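Local coordinates for protein aldolase (Escherichia coli, PDB 6VOP) that is of unknown function but belongs to the class II aldolase and adducin N-terminal domain family, with an AraD-like fold, at residues H83-R88 / R145-L150. The protein carries 2 engineered substitutions. Sequence-based numbering, arbitrary orientation.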
ATOM      1  N   HIS A  83     -22.676 -10.955 -14.570  1.00 35.61           N
ATOM      2  CA  HIS A  83     -23.025  -9.542 -14.659  1.00 39.75           C
ATOM      3  C   HIS A  83     -24.420  -9.376 -15.246  1.00 39.09           C
ATOM      4  O   HIS A  83     -25.257  -8.649 -14.701  1.00 40.38           O
ATOM      5  CB  HIS A  83     -21.996  -8.792 -15.507  1.00 35.90           C
ATOM      6  CG  HIS A  83     -20.692  -8.549 -14.812  1.00 38.61           C
ATOM      7  ND1 HIS A  83     -20.134  -7.294 -14.695  1.00 37.09           N
ATOM      8  CD2 HIS A  83     -19.831  -9.401 -14.208  1.00 36.72           C
ATOM      9  CE1 HIS A  83     -18.988  -7.382 -14.046  1.00 31.93           C
ATOM     10  NE2 HIS A  83     -18.781  -8.650 -13.739  1.00 39.42           N
ATOM     11  N   LEU A  84     -24.689 -10.068 -16.357  1.00 35.70           N
ATOM     12  CA  LEU A  84     -25.996  -9.983 -16.998  1.00 36.42           C
ATOM     13  C   LEU A  84     -27.102 -10.516 -16.098  1.00 36.52           C
ATOM     14  O   LEU A  84     -28.237 -10.028 -16.156  1.00 40.52           O
ATOM     15  CB  LEU A  84     -25.976 -10.746 -18.322  1.00 39.89           C
ATOM     16  CG  LEU A  84     -25.107 -10.152 -19.430  1.00 39.33           C
ATOM     17  CD1 LEU A  84     -24.609 -11.245 -20.356  1.00 47.69           C
ATOM     18  CD2 LEU A  84     -25.889  -9.107 -20.208  1.00 34.92           C
ATOM     19  N   ALA A  85     -26.795 -11.515 -15.267  1.00 40.47           N
ATOM     20  CA  ALA A  85     -27.792 -12.034 -14.338  1.00 45.14           C
ATOM     21  C   ALA A  85     -28.228 -10.972 -13.339  1.00 45.99           C
ATOM     22  O   ALA A  85     -29.403 -10.921 -12.960  1.00 47.88           O
ATOM     23  CB  ALA A  85     -27.241 -13.259 -13.608  1.00 42.47           C
ATOM     24  N   LEU A  86     -27.303 -10.109 -12.914  1.00 43.45           N
ATOM     25  CA  LEU A  86     -27.649  -9.066 -11.956  1.00 37.51           C
ATOM     26  C   LEU A  86     -28.490  -7.975 -12.604  1.00 35.77           C
ATOM     27  O   LEU A  86     -29.435  -7.465 -11.990  1.00 42.07           O
ATOM     28  CB  LEU A  86     -26.380  -8.477 -11.347  1.00 33.72           C
ATOM     29  CG  LEU A  86     -25.510  -9.485 -10.598  1.00 28.49           C
ATOM     30  CD1 LEU A  86     -24.153  -8.886 -10.261  1.00 24.91           C
ATOM     31  CD2 LEU A  86     -26.220  -9.967  -9.342  1.00 26.29           C
ATOM     32  N   TYR A  87     -28.162  -7.599 -13.841  1.00 34.05           N
ATOM     33  CA  TYR A  87     -28.944  -6.578 -14.528  1.00 39.82           C
ATOM     34  C   TYR A  87     -30.354  -7.064 -14.835  1.00 33.79           C
ATOM     35  O   TYR A  87     -31.304  -6.274 -14.788  1.00 48.32           O
ATOM     36  CB  TYR A  87     -28.242  -6.150 -15.819  1.00 31.77           C
ATOM     37  CG  TYR A  87     -26.919  -5.447 -15.613  1.00 30.41           C
ATOM     38  CD1 TYR A  87     -26.847  -4.243 -14.923  1.00 37.50           C
ATOM     39  CD2 TYR A  87     -25.744  -5.980 -16.122  1.00 29.41           C
ATOM     40  CE1 TYR A  87     -25.635  -3.595 -14.739  1.00 35.92           C
ATOM     41  CE2 TYR A  87     -24.529  -5.343 -15.941  1.00 31.87           C
ATOM     42  CZ  TYR A  87     -24.480  -4.150 -15.252  1.00 37.31           C
ATOM     43  OH  TYR A  87     -23.271  -3.516 -15.076  1.00 31.02           O
ATOM     44  N   ARG A  88     -30.512  -8.350 -15.144  1.00 33.96           N
ATOM     45  CA  ARG A  88     -31.812  -8.894 -15.510  1.00 42.55           C
ATOM     46  C   ARG A  88     -32.737  -9.098 -14.318  1.00 48.08           C
ATOM     47  O   ARG A  88     -33.929  -9.354 -14.520  1.00 57.42           O
ATOM     48  CB  ARG A  88     -31.635 -10.223 -16.248  1.00 46.36           C
ATOM     49  CG  ARG A  88     -31.146 -10.081 -17.678  1.00 45.18           C
ATOM     50  CD  ARG A  88     -31.381 -11.355 -18.468  1.00 41.71           C
ATOM     51  NE  ARG A  88     -30.365 -12.366 -18.197  1.00 45.36           N
ATOM     52  CZ  ARG A  88     -29.316 -12.600 -18.977  1.00 43.36           C
ATOM     53  NH1 ARG A  88     -29.138 -11.891 -20.084  1.00 37.01           N
ATOM     54  NH2 ARG A  88     -28.442 -13.544 -18.651  1.00 46.92           N
ATOM     55  N   ARG A 145     -23.954 -22.138 -12.057  1.00 55.55           N
ATOM     56  CA  ARG A 145     -24.664 -21.914 -10.803  1.00 51.54           C
ATOM     57  C   ARG A 145     -24.233 -20.635 -10.097  1.00 46.92           C
ATOM     58  O   ARG A 145     -24.950 -20.168  -9.207  1.00 39.07           O
ATOM     59  CB  ARG A 145     -24.476 -23.114  -9.874  1.00 53.34           C
ATOM     60  CG  ARG A 145     -25.238 -24.355 -10.312  1.00 51.97           C
ATOM     61  CD  ARG A 145     -24.715 -25.596  -9.613  1.00 54.67           C
ATOM     62  NE  ARG A 145     -23.306 -25.825  -9.916  1.00 56.95           N
ATOM     63  CZ  ARG A 145     -22.578 -26.805  -9.392  1.00 52.95           C
ATOM     64  NH1 ARG A 145     -23.125 -27.654  -8.533  1.00 48.78           N
ATOM     65  NH2 ARG A 145     -21.301 -26.935  -9.726  1.00 54.75           N
ATOM     66  N   ILE A 146     -23.085 -20.062 -10.459  1.00 48.89           N
ATOM     67  CA  ILE A 146     -22.702 -18.774  -9.890  1.00 45.57           C
ATOM     68  C   ILE A 146     -23.655 -17.685 -10.366  1.00 49.35           C
ATOM     69  O   ILE A 146     -24.158 -16.882  -9.571  1.00 45.98           O
ATOM     70  CB  ILE A 146     -21.242 -18.441 -10.241  1.00 37.56           C
ATOM     71  CG1 ILE A 146     -20.293 -19.392  -9.511  1.00 42.89           C
ATOM     72  CG2 ILE A 146     -20.930 -16.991  -9.898  1.00 32.42           C
ATOM     73  CD1 ILE A 146     -18.831 -19.151  -9.812  1.00 45.70           C
ATOM     74  N   ALA A 147     -23.930 -17.654 -11.672  1.00 52.91           N
ATOM     75  CA  ALA A 147     -24.859 -16.670 -12.216  1.00 40.52           C
ATOM     76  C   ALA A 147     -26.287 -16.945 -11.763  1.00 40.06           C
ATOM     77  O   ALA A 147     -27.053 -16.008 -11.510  1.00 49.74           O
ATOM     78  CB  ALA A 147     -24.774 -16.659 -13.742  1.00 36.84           C
ATOM     79  N   GLN A 148     -26.663 -18.223 -11.658  1.00 39.19           N
ATOM     80  CA  GLN A 148     -28.021 -18.563 -11.241  1.00 44.53           C
ATOM     81  C   GLN A 148     -28.278 -18.148  -9.797  1.00 48.81           C
ATOM     82  O   GLN A 148     -29.371 -17.673  -9.468  1.00 51.63           O
ATOM     83  CB  GLN A 148     -28.269 -20.061 -11.420  1.00 38.21           C
ATOM     84  CG  GLN A 148     -28.197 -20.537 -12.858  1.00 47.37           C
ATOM     85  CD  GLN A 148     -28.087 -22.046 -12.968  1.00 54.07           C
ATOM     86  OE1 GLN A 148     -28.127 -22.758 -11.963  1.00 48.70           O
ATOM     87  NE2 GLN A 148     -27.941 -22.541 -14.192  1.00 57.24           N
ATOM     88  N   ASP A 149     -27.285 -18.323  -8.922  1.00 43.58           N
ATOM     89  CA  ASP A 149     -27.449 -17.911  -7.533  1.00 40.06           C
ATOM     90  C   ASP A 149     -27.507 -16.395  -7.414  1.00 41.91           C
ATOM     91  O   ASP A 149     -28.328 -15.856  -6.662  1.00 38.23           O
ATOM     92  CB  ASP A 149     -26.313 -18.473  -6.680  1.00 44.32           C
ATOM     93  CG  ASP A 149     -26.371 -19.981  -6.556  1.00 61.07           C
ATOM     94  OD1 ASP A 149     -27.399 -20.574  -6.944  1.00 69.93           O
ATOM     95  OD2 ASP A 149     -25.382 -20.574  -6.077  1.00 67.93           O
ATOM     96  N   LEU A 150     -26.642 -15.690  -8.148  1.00 40.55           N
ATOM     97  CA  LEU A 150     -26.645 -14.232  -8.098  1.00 32.40           C
ATOM     98  C   LEU A 150     -27.952 -13.659  -8.625  1.00 38.99           C
ATOM     99  O   LEU A 150     -28.386 -12.592  -8.176  1.00 46.39           O
ATOM    100  CB  LEU A 150     -25.461 -13.674  -8.886  1.00 26.71           C
ATOM    101  CG  LEU A 150     -24.110 -13.709  -8.168  1.00 29.21           C
ATOM    102  CD1 LEU A 150     -22.999 -13.265  -9.096  1.00 26.71           C
ATOM    103  CD2 LEU A 150     -24.146 -12.839  -6.923  1.00 24.10           C
TER
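Leu86 meets Leu150 where helix 80-89 packs beside helix 144-153. The CB of Leu86 stays back, 5.8 Å from the CB of Leu150. Its CG is closer, 4.5 Å from that same Leu150 CB. The chain sets CG anti to its own carbonyl carbon (chi1 -60°), which swings the branch over to the partner helix. At the tip the two methyls part. CD1 makes no close contact with helix 144-153. CD2 does the touching: it lies 3.8 Å from the CB of Leu150 and 3.6 Å from the backbone O of Leu150. It thus rests on the root of that side chain and on its carbonyl. The two leucines cross obliquely, and the CD2 methyls of Leu86 and Leu150 come to 4.3 Å.

The fold is an AraD-like α/β domain, in which helices pack against a central mixed sheet. Both leucines touch Phe160 of strand 159-162, and Leu86 also touches Val96 of strand 95-99. Leu86 lies near His98, His100 and His165 without touching them; their arrangement is consistent with a vacant metal site.

Ala85, next to Leu86 on helix 80-89, packs on Ala147, which lies one turn before Leu150. Their CA atoms are 5.9 Å apart, a close approach that the two small side chains permit. The methyl CB of Ala85 points at the partner helix and sits 3.5 Å from the backbone O of Ala147. The two CB atoms are 4.2 Å apart. No hydrogen bond joins the segments. Phe82, one turn before Leu86, extends the apolar seam by touching Ile146, Ala147 and Leu150.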